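Local atomic coordinates of ORF 37 (Human herpesvirus 8 type M, PDB entry 3FHD), a protein that cleaves single- and double-stranded DNA with endonuclease and exonuclease activity and helps process branched or non-linear viral DNA so that unit-length genomes are produced. Residues Asp36-Thr41 with Gln51-Ser56; Phe91-Ser94 with Phe99-Ser102; Thr211-Leu216 with Thr457-Thr462; Gln398-Ser403 with His472-Gln477; Asn480-Ser485 with Ser498-Asn503. One frame throughout, in Å; residues are numbered along the deposited sequence.

Interaction 1 (Asp36-Thr41 with Gln51-Ser56)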
# COMPACT_ATOMS: atom_id res chain seq x y z
N ASP A 36 18.55 -16.06 22.88
CA ASP A 36 18.19 -14.99 23.82
C ASP A 36 16.82 -14.42 23.53
O ASP A 36 16.41 -14.33 22.36
CB ASP A 36 19.19 -13.85 23.74
CG ASP A 36 20.58 -14.24 24.21
OD1 ASP A 36 20.72 -15.01 25.20
OD2 ASP A 36 21.55 -13.74 23.60
N TYR A 37 16.10 -14.02 24.57
CA TYR A 37 14.79 -13.40 24.34
C TYR A 37 14.93 -11.94 23.95
O TYR A 37 15.72 -11.22 24.54
CB TYR A 37 13.87 -13.60 25.56
CG TYR A 37 13.54 -15.08 25.78
CD1 TYR A 37 12.90 -15.82 24.79
CD2 TYR A 37 13.88 -15.73 26.96
CE1 TYR A 37 12.61 -17.17 24.95
CE2 TYR A 37 13.58 -17.10 27.14
CZ TYR A 37 12.95 -17.81 26.12
OH TYR A 37 12.64 -19.15 26.26
N LEU A 38 14.19 -11.51 22.93
CA LEU A 38 14.26 -10.13 22.44
C LEU A 38 13.99 -9.10 23.53
O LEU A 38 14.67 -8.06 23.62
CB LEU A 38 13.27 -9.90 21.30
CG LEU A 38 13.37 -8.52 20.64
CD1 LEU A 38 14.75 -8.24 20.03
CD2 LEU A 38 12.25 -8.30 19.61
N VAL A 39 12.99 -9.36 24.37
CA VAL A 39 12.73 -8.45 25.48
C VAL A 39 14.00 -8.26 26.35
O VAL A 39 14.22 -7.17 26.89
CB VAL A 39 11.46 -8.86 26.28
CG1 VAL A 39 11.20 -7.89 27.43
CG2 VAL A 39 10.25 -8.90 25.32
N ASP A 40 14.83 -9.28 26.48
CA ASP A 40 16.06 -9.12 27.26
C ASP A 40 17.15 -8.33 26.54
O ASP A 40 17.92 -7.58 27.17
CB ASP A 40 16.61 -10.47 27.73
CG ASP A 40 15.67 -11.19 28.70
OD1 ASP A 40 14.81 -10.52 29.34
OD2 ASP A 40 15.79 -12.43 28.80
N THR A 41 17.24 -8.54 25.23
CA THR A 41 18.13 -7.81 24.31
C THR A 41 17.81 -6.30 24.37
O THR A 41 18.70 -5.47 24.52
CB THR A 41 17.94 -8.35 22.85
OG1 THR A 41 18.26 -9.75 22.82
CG2 THR A 41 18.79 -7.60 21.81
N GLN A 51 15.35 0.82 18.42
CA GLN A 51 14.94 0.99 17.02
C GLN A 51 15.99 0.39 16.10
O GLN A 51 15.65 -0.33 15.15
CB GLN A 51 14.74 2.48 16.71
CG GLN A 51 13.76 2.76 15.57
CD GLN A 51 13.39 4.24 15.51
OE1 GLN A 51 14.14 5.08 14.98
NE2 GLN A 51 12.23 4.58 16.09
N ALA A 52 17.27 0.67 16.39
CA ALA A 52 18.41 0.04 15.70
C ALA A 52 18.46 -1.51 15.79
O ALA A 52 18.75 -2.21 14.80
CB ALA A 52 19.70 0.64 16.20
N VAL A 53 18.20 -2.05 16.98
CA VAL A 53 18.14 -3.50 17.16
C VAL A 53 17.03 -4.06 16.27
O VAL A 53 17.26 -5.03 15.55
CB VAL A 53 17.94 -3.92 18.64
CG1 VAL A 53 17.45 -5.35 18.76
CG2 VAL A 53 19.25 -3.76 19.40
N LEU A 54 15.87 -3.44 16.28
CA LEU A 54 14.75 -3.93 15.50
C LEU A 54 15.02 -3.82 13.98
O LEU A 54 14.66 -4.73 13.23
CB LEU A 54 13.45 -3.22 15.91
CG LEU A 54 12.75 -3.88 17.11
CD1 LEU A 54 11.84 -2.90 17.78
CD2 LEU A 54 11.95 -5.08 16.63
N ALA A 55 15.66 -2.73 13.55
CA ALA A 55 16.01 -2.60 12.12
C ALA A 55 16.94 -3.74 11.69
O ALA A 55 16.93 -4.15 10.54
CB ALA A 55 16.65 -1.22 11.80
N SER A 56 17.73 -4.27 12.63
CA SER A 56 18.61 -5.40 12.33
C SER A 56 17.95 -6.78 12.13
O SER A 56 18.66 -7.77 11.92
CB SER A 56 19.72 -5.52 13.37
OG SER A 56 19.25 -6.13 14.57
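L38 and V53 each send a carbon straight away from their own backbone N: CG of L38 lies anti to it (chi1 -175°), and so does CG1 of V53 (chi1 162°). These torsions aim the two side chains into the gap between helices 38-42 and 47-55, where they lie alongside and run counter to each other. CD1 of L38 comes 4.2 Å from CG1 of V53. The same V53 methyl meets T41, whose CG2 also lies anti to its backbone N and reaches V53 CG1 at 4.0 Å. V53 CG1 is thus shared by two residues one turn apart on the first helix. The other branch of L38 works separately, with CD2 standing 4.4 Å from CD2 of L54. These are two short consecutive helices, turned back on each other through a brief loop and set beside helix 83-100. L38 also packs on V96 and F99 of that helix, and V53 on A30 and L45 of the neighbouring loops. Every meeting is methyl against methyl, buried at the leucines and V53 and edged by the partly exposed T41, so the pairing depends on burial and shape, with no directional bond to fix its angle.

Interaction 2 (Phe91-Ser94 with Phe99-Ser102)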
# COMPACT_ATOMS: atom_id res chain seq x y z
N PHE A 91 12.02 -17.34 11.37
CA PHE A 91 13.04 -16.79 12.29
C PHE A 91 12.65 -15.43 12.85
O PHE A 91 12.89 -15.14 14.05
CB PHE A 91 14.41 -16.71 11.59
CG PHE A 91 15.07 -18.07 11.40
CD1 PHE A 91 15.61 -18.75 12.48
CD2 PHE A 91 15.08 -18.67 10.15
CE1 PHE A 91 16.19 -20.03 12.32
CE2 PHE A 91 15.66 -19.93 9.96
CZ PHE A 91 16.22 -20.62 11.07
N LEU A 92 12.12 -14.57 11.98
CA LEU A 92 11.66 -13.24 12.38
C LEU A 92 10.61 -13.35 13.50
O LEU A 92 10.75 -12.77 14.56
CB LEU A 92 11.04 -12.49 11.18
CG LEU A 92 10.44 -11.13 11.58
CD1 LEU A 92 11.46 -10.24 12.35
CD2 LEU A 92 9.92 -10.45 10.35
N PHE A 93 9.52 -14.05 13.22
CA PHE A 93 8.45 -14.19 14.20
C PHE A 93 8.78 -15.06 15.42
O PHE A 93 8.26 -14.80 16.50
CB PHE A 93 7.13 -14.57 13.53
CG PHE A 93 6.45 -13.38 12.89
CD1 PHE A 93 5.49 -12.65 13.60
CD2 PHE A 93 6.81 -12.95 11.61
CE1 PHE A 93 4.86 -11.54 13.02
CE2 PHE A 93 6.20 -11.83 11.00
CZ PHE A 93 5.22 -11.10 11.73
N SER A 94 9.70 -16.02 15.29
CA SER A 94 10.18 -16.69 16.49
C SER A 94 10.85 -15.66 17.42
O SER A 94 10.69 -15.72 18.65
CB SER A 94 11.16 -17.83 16.17
OG SER A 94 11.45 -18.54 17.37
N PHE A 99 7.24 -10.11 21.83
CA PHE A 99 7.35 -8.66 21.94
C PHE A 99 6.18 -7.87 21.29
O PHE A 99 5.73 -6.87 21.85
CB PHE A 99 8.72 -8.19 21.42
CG PHE A 99 8.95 -6.70 21.54
CD1 PHE A 99 9.18 -6.12 22.79
CD2 PHE A 99 8.97 -5.90 20.41
CE1 PHE A 99 9.38 -4.74 22.89
CE2 PHE A 99 9.18 -4.52 20.50
CZ PHE A 99 9.38 -3.94 21.73
N ILE A 100 5.67 -8.32 20.14
CA ILE A 100 4.53 -7.66 19.49
C ILE A 100 3.17 -8.35 19.74
O ILE A 100 2.15 -7.95 19.16
CB ILE A 100 4.74 -7.47 17.96
CG1 ILE A 100 4.70 -8.83 17.23
CG2 ILE A 100 6.03 -6.67 17.70
CD1 ILE A 100 4.86 -8.72 15.71
N GLY A 101 3.18 -9.40 20.54
CA GLY A 101 1.96 -10.05 20.98
C GLY A 101 1.24 -10.93 19.97
O GLY A 101 0.02 -10.93 19.94
N SER A 102 1.97 -11.70 19.17
CA SER A 102 1.33 -12.59 18.21
C SER A 102 2.17 -13.82 17.90
O SER A 102 2.94 -13.86 16.91
CB SER A 102 0.96 -11.85 16.91
OG SER A 102 2.12 -11.48 16.18
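F93 gives up more surface to this contact than either of its partners, and it does so through one corner of its ring. CE1 of F93 receives CD1 of I100 at 3.9 Å, the methyl coming in obliquely while the two side chains cross at about a right angle. I100 reaches that corner by an uncommon torsion: CG1 is wedged between N and C of its own backbone (chi1 69°), and the chain then runs out extended to CD1. Both residues belong to helix 83-100, which ends here in a Schellman motif. G101 is the first residue to leave helical geometry, taking a positive phi of 75° while two bonds reach back into the last turn. That reversal swings S102 alongside the helix it follows, and its OG comes to the edge of the F93 ring, near the ring plane, 4.2 Å from CE1 of F93. The hydroxyl is buried there without a polar partner in the model, so it meets the aromatic edge by packing alone. F93 also touches V144 and A147 of helix 134-147 and V105 of helix 104-113. S102 touches A147 as well, and I100 rests on N154 and P155 of a loop.

Interaction 3 (Thr211-Leu216 with Thr457-Thr462)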
# COMPACT_ATOMS: atom_id res chain seq x y z
N THR A 211 -12.02 7.74 7.77
CA THR A 211 -13.31 8.01 8.45
C THR A 211 -14.43 8.47 7.51
O THR A 211 -15.58 8.04 7.65
CB THR A 211 -13.16 9.00 9.61
OG1 THR A 211 -12.10 8.57 10.46
CG2 THR A 211 -14.47 9.05 10.46
N LEU A 212 -14.09 9.36 6.58
CA LEU A 212 -15.02 9.81 5.53
C LEU A 212 -15.54 8.67 4.64
O LEU A 212 -16.75 8.59 4.38
CB LEU A 212 -14.38 10.89 4.65
CG LEU A 212 -14.08 12.26 5.29
CD1 LEU A 212 -13.08 13.06 4.46
CD2 LEU A 212 -15.37 13.06 5.51
N LEU A 213 -14.63 7.81 4.18
CA LEU A 213 -14.99 6.65 3.36
C LEU A 213 -15.91 5.71 4.14
O LEU A 213 -16.99 5.32 3.67
CB LEU A 213 -13.71 5.92 2.88
CG LEU A 213 -12.78 6.72 1.95
CD1 LEU A 213 -11.45 6.01 1.57
CD2 LEU A 213 -13.54 7.16 0.69
N ALA A 214 -15.49 5.36 5.36
CA ALA A 214 -16.21 4.42 6.21
C ALA A 214 -17.62 4.93 6.61
O ALA A 214 -18.63 4.21 6.48
CB ALA A 214 -15.37 4.13 7.45
N THR A 215 -17.67 6.17 7.08
CA THR A 215 -18.89 6.78 7.61
C THR A 215 -19.84 7.36 6.55
O THR A 215 -21.08 7.29 6.70
CB THR A 215 -18.51 7.90 8.60
OG1 THR A 215 -17.70 7.33 9.64
CG2 THR A 215 -19.75 8.54 9.21
N LEU A 216 -19.29 7.95 5.49
CA LEU A 216 -20.14 8.67 4.54
C LEU A 216 -20.39 7.95 3.23
O LEU A 216 -21.44 8.13 2.62
CB LEU A 216 -19.64 10.10 4.29
CG LEU A 216 -19.35 10.98 5.52
CD1 LEU A 216 -18.82 12.33 5.08
CD2 LEU A 216 -20.58 11.17 6.44
N THR A 457 -12.36 19.30 3.51
CA THR A 457 -13.25 20.15 2.73
C THR A 457 -13.80 19.45 1.49
O THR A 457 -14.93 19.73 1.08
CB THR A 457 -12.52 21.44 2.25
OG1 THR A 457 -11.40 21.06 1.45
CG2 THR A 457 -12.06 22.30 3.43
N LEU A 458 -13.01 18.56 0.90
CA LEU A 458 -13.32 18.00 -0.40
C LEU A 458 -12.73 16.61 -0.50
O LEU A 458 -11.61 16.37 -0.05
CB LEU A 458 -12.71 18.89 -1.47
CG LEU A 458 -12.99 18.71 -2.97
CD1 LEU A 458 -14.42 19.16 -3.31
CD2 LEU A 458 -11.95 19.54 -3.75
N LEU A 459 -13.50 15.71 -1.11
CA LEU A 459 -13.09 14.33 -1.37
C LEU A 459 -13.32 14.00 -2.85
O LEU A 459 -14.40 14.22 -3.39
CB LEU A 459 -13.84 13.35 -0.46
CG LEU A 459 -13.48 11.85 -0.55
CD1 LEU A 459 -12.09 11.56 -0.04
CD2 LEU A 459 -14.51 10.98 0.18
N ILE A 460 -12.29 13.51 -3.52
CA ILE A 460 -12.44 13.04 -4.89
C ILE A 460 -12.13 11.54 -4.93
O ILE A 460 -11.11 11.12 -4.40
CB ILE A 460 -11.51 13.81 -5.83
CG1 ILE A 460 -11.81 15.33 -5.74
CG2 ILE A 460 -11.64 13.27 -7.26
CD1 ILE A 460 -11.12 16.16 -6.80
N VAL A 461 -13.02 10.76 -5.55
CA VAL A 461 -12.82 9.32 -5.69
C VAL A 461 -12.70 9.03 -7.18
O VAL A 461 -13.61 9.34 -7.96
CB VAL A 461 -13.95 8.49 -5.02
CG1 VAL A 461 -13.74 6.98 -5.25
CG2 VAL A 461 -14.03 8.77 -3.50
N THR A 462 -11.55 8.48 -7.55
CA THR A 462 -11.19 8.21 -8.93
C THR A 462 -10.98 6.69 -9.12
O THR A 462 -10.13 6.11 -8.45
CB THR A 462 -9.89 8.99 -9.29
OG1 THR A 462 -10.10 10.40 -9.08
CG2 THR A 462 -9.48 8.77 -10.73
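L212 and L459 mark the nearest approach of the two backbones, with CA of L212 8.5 Å from CA of L459, a spacing that leaves room for one layer of side chains between helix 203-217 and strand 455-464. The helix widens into a pi-type turn over 213-216, while the strand carries a classic beta bulge at T457 and L458, both of which face F430. L459 follows that bulge and turns its side chain to the helix. With CG anti to the backbone N (chi1 -177°), it places CD2 where two consecutive helix residues can meet it. CD2 of L213 touches CD2 of L459 at 4.0 Å, the two side chains set roughly square to one another, and CB of L212 lies 4.5 Å from the same L459 methyl. This is a helix-on-sheet layer of the PD-(D/E)XK nuclease core: strand 455-464 runs antiparallel to both its neighbours, 423-432 and 362-367, and the helix lies over it. The helix also carries E206, seen to bind magnesium in another model of this protein. L213 packs further on Y265 and I267 of strand 262-269. I267 is one of the residues at the magnesium ion in this crystal; the ion lies about 9 Å from the L213 side chain. L212 leans on L367 and I444, while V461 spreads over Y365, Y425 and Y265.

Interaction 4 (Gln398-Ser403 with His472-Gln477). With SO4 (sulfate ion), chain B.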
# COMPACT_ATOMS: atom_id res chain seq x y z
N GLN A 398 1.27 1.98 -8.03
CA GLN A 398 0.98 1.58 -6.64
C GLN A 398 -0.32 0.76 -6.51
O GLN A 398 -0.31 -0.30 -5.90
CB GLN A 398 0.94 2.81 -5.72
CG GLN A 398 0.52 2.48 -4.28
CD GLN A 398 0.86 3.58 -3.30
OE1 GLN A 398 0.79 4.78 -3.64
NE2 GLN A 398 1.27 3.19 -2.09
N VAL A 399 -1.41 1.25 -7.10
CA VAL A 399 -2.69 0.56 -7.01
C VAL A 399 -2.64 -0.72 -7.86
O VAL A 399 -3.31 -1.72 -7.54
CB VAL A 399 -3.88 1.49 -7.41
CG1 VAL A 399 -5.22 0.76 -7.24
CG2 VAL A 399 -3.88 2.76 -6.56
N LEU A 400 -1.88 -0.68 -8.96
CA LEU A 400 -1.68 -1.84 -9.83
C LEU A 400 -1.13 -2.99 -8.99
O LEU A 400 -1.66 -4.11 -9.05
CB LEU A 400 -0.71 -1.52 -11.00
CG LEU A 400 -0.66 -2.58 -12.11
CD1 LEU A 400 -0.32 -1.96 -13.47
CD2 LEU A 400 0.26 -3.72 -11.77
N LEU A 401 -0.05 -2.74 -8.25
CA LEU A 401 0.47 -3.81 -7.37
C LEU A 401 -0.50 -4.27 -6.26
O LEU A 401 -0.58 -5.46 -5.96
CB LEU A 401 1.84 -3.48 -6.78
CG LEU A 401 2.55 -4.64 -6.04
CD1 LEU A 401 2.89 -5.83 -7.02
CD2 LEU A 401 3.85 -4.15 -5.31
N GLN A 402 -1.22 -3.33 -5.63
CA GLN A 402 -2.21 -3.68 -4.64
C GLN A 402 -3.29 -4.56 -5.28
O GLN A 402 -3.74 -5.52 -4.65
CB GLN A 402 -2.87 -2.46 -3.98
CG GLN A 402 -1.91 -1.54 -3.29
CD GLN A 402 -2.56 -0.27 -2.74
OE1 GLN A 402 -3.77 -0.11 -2.78
NE2 GLN A 402 -1.73 0.61 -2.24
N SER A 403 -3.71 -4.27 -6.51
CA SER A 403 -4.67 -5.14 -7.17
C SER A 403 -4.14 -6.59 -7.36
O SER A 403 -4.87 -7.55 -7.17
CB SER A 403 -5.20 -4.58 -8.54
OG SER A 403 -4.20 -4.65 -9.57
N HIS A 472 0.72 -8.08 -16.37
CA HIS A 472 1.68 -9.16 -16.58
C HIS A 472 3.08 -8.64 -16.96
O HIS A 472 4.08 -9.09 -16.41
CB HIS A 472 1.14 -10.18 -17.59
CG HIS A 472 2.10 -11.29 -17.91
ND1 HIS A 472 2.99 -11.23 -18.97
CD2 HIS A 472 2.29 -12.50 -17.33
CE1 HIS A 472 3.69 -12.35 -19.01
NE2 HIS A 472 3.29 -13.13 -18.02
N ARG A 473 3.15 -7.68 -17.88
CA ARG A 473 4.45 -7.17 -18.35
C ARG A 473 5.21 -6.41 -17.24
O ARG A 473 6.41 -6.62 -17.04
CB ARG A 473 4.29 -6.27 -19.58
CG ARG A 473 5.65 -6.05 -20.26
CD ARG A 473 5.69 -4.90 -21.22
NE ARG A 473 4.99 -5.19 -22.46
CZ ARG A 473 4.82 -4.29 -23.43
NH1 ARG A 473 5.32 -3.06 -23.26
NH2 ARG A 473 4.17 -4.61 -24.54
N LEU A 474 4.50 -5.56 -16.53
CA LEU A 474 5.10 -4.72 -15.48
C LEU A 474 5.60 -5.57 -14.31
O LEU A 474 6.72 -5.35 -13.79
CB LEU A 474 4.11 -3.63 -15.02
CG LEU A 474 3.70 -2.63 -16.11
CD1 LEU A 474 2.61 -1.67 -15.58
CD2 LEU A 474 4.92 -1.80 -16.61
N LEU A 475 4.81 -6.57 -13.90
CA LEU A 475 5.23 -7.47 -12.78
C LEU A 475 6.46 -8.28 -13.22
O LEU A 475 7.40 -8.46 -12.43
CB LEU A 475 4.11 -8.43 -12.35
CG LEU A 475 2.87 -7.85 -11.65
CD1 LEU A 475 1.69 -8.89 -11.65
CD2 LEU A 475 3.23 -7.38 -10.22
N HIS A 476 6.50 -8.73 -14.48
CA HIS A 476 7.68 -9.43 -14.99
C HIS A 476 8.97 -8.55 -14.94
O HIS A 476 10.03 -9.01 -14.54
CB HIS A 476 7.44 -9.95 -16.42
CG HIS A 476 8.67 -10.52 -17.05
ND1 HIS A 476 9.13 -11.79 -16.77
CD2 HIS A 476 9.56 -9.97 -17.91
CE1 HIS A 476 10.23 -12.01 -17.47
NE2 HIS A 476 10.51 -10.93 -18.17
N GLN A 477 8.88 -7.30 -15.38
CA GLN A 477 10.03 -6.37 -15.35
C GLN A 477 10.51 -6.14 -13.92
O GLN A 477 11.72 -6.15 -13.62
CB GLN A 477 9.63 -5.06 -16.02
CG GLN A 477 9.20 -5.32 -17.50
CD GLN A 477 8.95 -4.06 -18.30
OE1 GLN A 477 9.08 -2.94 -17.79
NE2 GLN A 477 8.65 -4.24 -19.59
S SO4 B . 2.92 -0.01 0.69
O1 SO4 B . 4.29 0.21 0.24
O2 SO4 B . 2.14 1.21 0.46
O3 SO4 B . 2.40 -1.10 -0.12
O4 SO4 B . 2.93 -0.46 2.06
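Near the magnesium site of the nuclease, with the L401 side chain about 13 Å from the ion, helix 394-412 packs against helix 468-489 through two leucine pairs, L400 with L474 and L401 with L475. CD1 of L400 meets CD1 of L474 at 3.6 Å, the side chains standing nearly perpendicular. L400 extends to this meeting with CG anti to its backbone N (chi1 -169°), while L474 swings its CG beside the backbone N (chi1 -63°) to bring CD1 in from the other helix. One residue on, CD1 of L401 is likewise 3.6 Å from CD2 of L475, in a more slanting approach. Both contacts are close for methyl groups, so the packing here is snug. F170 of helix 170-175 touches L400 and L401, and F238 touches L401 and L475.

Another face of helix 394-412 borders the metal site of the PD-(D/E)XK fold. Q402 NE2 is hydrogen-bonded to E266, a magnesium ligand, and Q398 OE1 to K268, the lysine of the E-x-K motif. NE2 of Q398, at the end of an extended chain, makes a weak, bent bond of 3.3 Å to O2 of a sulfate ion (N-H...O angle 125°). That sulfate, probably from the crystallisation liquor, is also held by R161, S167, S168 and S241.

Interaction 5 (Asn480-Ser485 with Ser498-Asn503)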
# COMPACT_ATOMS: atom_id res chain seq x y z
N ASN A 480 12.25 -9.34 -12.59
CA ASN A 480 13.59 -9.41 -13.18
C ASN A 480 14.56 -8.48 -12.44
O ASN A 480 15.67 -8.87 -12.14
CB ASN A 480 13.55 -9.09 -14.68
CG ASN A 480 13.29 -10.33 -15.53
OD1 ASN A 480 13.14 -11.45 -15.01
ND2 ASN A 480 13.28 -10.15 -16.84
N PHE A 481 14.12 -7.25 -12.14
CA PHE A 481 14.94 -6.28 -11.42
C PHE A 481 15.20 -6.79 -9.98
O PHE A 481 16.32 -6.69 -9.52
CB PHE A 481 14.31 -4.88 -11.44
CG PHE A 481 14.99 -3.86 -10.54
CD1 PHE A 481 16.32 -3.49 -10.74
CD2 PHE A 481 14.27 -3.25 -9.52
CE1 PHE A 481 16.96 -2.53 -9.89
CE2 PHE A 481 14.84 -2.32 -8.69
CZ PHE A 481 16.21 -1.94 -8.87
N TRP A 482 14.19 -7.34 -9.31
CA TRP A 482 14.41 -8.01 -8.00
C TRP A 482 15.52 -9.10 -8.07
O TRP A 482 16.42 -9.15 -7.22
CB TRP A 482 13.10 -8.59 -7.44
CG TRP A 482 13.22 -8.95 -5.98
CD1 TRP A 482 12.86 -8.18 -4.92
CD2 TRP A 482 13.80 -10.15 -5.42
NE1 TRP A 482 13.13 -8.83 -3.73
CE2 TRP A 482 13.68 -10.05 -4.01
CE3 TRP A 482 14.36 -11.30 -5.98
CZ2 TRP A 482 14.16 -11.04 -3.15
CZ3 TRP A 482 14.81 -12.31 -5.12
CH2 TRP A 482 14.71 -12.17 -3.72
N SER A 483 15.45 -9.95 -9.08
CA SER A 483 16.39 -11.05 -9.23
C SER A 483 17.81 -10.56 -9.49
O SER A 483 18.76 -11.06 -8.89
CB SER A 483 15.92 -11.95 -10.38
OG SER A 483 14.64 -12.43 -10.02
N ARG A 484 17.95 -9.58 -10.37
CA ARG A 484 19.26 -8.95 -10.60
C ARG A 484 19.86 -8.32 -9.33
O ARG A 484 21.05 -8.51 -9.04
CB ARG A 484 19.19 -7.88 -11.69
CG ARG A 484 19.00 -8.41 -13.08
CD ARG A 484 19.32 -7.32 -14.13
NE ARG A 484 18.55 -6.07 -13.98
CZ ARG A 484 17.27 -5.91 -14.33
NH1 ARG A 484 16.57 -6.93 -14.83
NH2 ARG A 484 16.70 -4.73 -14.18
N SER A 485 19.01 -7.59 -8.59
CA SER A 485 19.40 -6.92 -7.37
C SER A 485 19.77 -7.93 -6.28
O SER A 485 20.75 -7.69 -5.57
CB SER A 485 18.29 -5.99 -6.88
OG SER A 485 17.96 -5.04 -7.87
N SER A 498 13.98 -20.74 -10.81
CA SER A 498 13.02 -21.60 -11.54
C SER A 498 11.58 -21.39 -11.08
O SER A 498 10.70 -21.08 -11.90
CB SER A 498 13.38 -23.09 -11.39
OG SER A 498 14.70 -23.35 -11.82
N TYR A 499 11.33 -21.53 -9.78
CA TYR A 499 9.97 -21.42 -9.24
C TYR A 499 9.42 -20.00 -9.39
O TYR A 499 8.24 -19.82 -9.69
CB TYR A 499 9.89 -21.88 -7.77
CG TYR A 499 8.46 -22.08 -7.31
CD1 TYR A 499 7.80 -23.31 -7.51
CD2 TYR A 499 7.75 -21.05 -6.70
CE1 TYR A 499 6.47 -23.50 -7.11
CE2 TYR A 499 6.42 -21.23 -6.28
CZ TYR A 499 5.79 -22.46 -6.49
OH TYR A 499 4.49 -22.64 -6.09
N LEU A 500 10.29 -19.01 -9.17
CA LEU A 500 9.91 -17.60 -9.20
C LEU A 500 9.38 -17.15 -10.56
O LEU A 500 8.35 -16.46 -10.65
CB LEU A 500 11.09 -16.72 -8.77
CG LEU A 500 10.80 -15.29 -8.32
CD1 LEU A 500 10.06 -15.31 -6.99
CD2 LEU A 500 12.08 -14.48 -8.21
N SER A 501 10.09 -17.55 -11.62
CA SER A 501 9.68 -17.27 -13.00
C SER A 501 8.42 -18.03 -13.44
O SER A 501 7.74 -17.62 -14.39
CB SER A 501 10.84 -17.49 -14.00
OG SER A 501 11.61 -18.62 -13.67
N ALA A 502 8.10 -19.13 -12.74
CA ALA A 502 6.83 -19.83 -12.93
C ALA A 502 5.64 -18.97 -12.48
O ALA A 502 4.58 -18.98 -13.11
CB ALA A 502 6.82 -21.17 -12.21
N ASN A 503 5.82 -18.21 -11.40
CA ASN A 503 4.77 -17.34 -10.88
C ASN A 503 4.50 -16.11 -11.75
O ASN A 503 3.40 -15.54 -11.72
CB ASN A 503 5.09 -16.91 -9.44
CG ASN A 503 3.94 -16.13 -8.80
OD1 ASN A 503 4.06 -14.94 -8.53
ND2 ASN A 503 2.80 -16.81 -8.59
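L500 reaches S483 with a single methyl, and this is the tight end of a small contact: CD2 of L500 lies 3.7 Å from OG of S483. The hydroxyl is engaged otherwise, since S483 OG stands anti to its carbonyl carbon (chi1 -61°), beside the backbone N, and bonds to A479 O one turn earlier. To L500 it therefore offers only a packing surface. The same methyl approaches the indole of W482 obliquely, CD2 of L500 being 4.5 Å from CE3 of W482, a much slacker fit. Beyond L500 the match opens further, and S498, Y499, S501 and A502 are exposed to solvent. The short helix about 498-502 is itself loosely made, with A502 N only weakly bonded to S498 O at 3.4 Å. At its C-terminal end, OD1 of N503 accepts from ND2 of N235. W482 has further partners: its NE1 bonds G163 O and its ring meets F184 edge-to-face. F481, on another face of helix 468-489, meets W172 of helix 170-175 in the same edge-to-face manner. Helix 498-502, the last of the chain, lies against the long helix 468-489 on the side of W482 and S483.

How the interactions relate
From the N terminus, interaction 1 closes the short loop between the first two helices, and interaction 2 joins the last turns of helix 83-100 to the residues that cap it. The two touch: V39 CG2 is 3.9 Å from F99 CD1, so both belong to one helical region. Interaction 3 then spans 240 residues, bringing helix 203-217 onto the central sheet about 40 Å from interaction 1, centre to centre. It crosses interaction 4, which closes a loop of 68 residues containing strands 423-432 and 455-464 of that sheet. Helix 468-489 runs on from interaction 4 to interaction 5, which closes a 12-residue loop and ties in the C-terminal end of the chain.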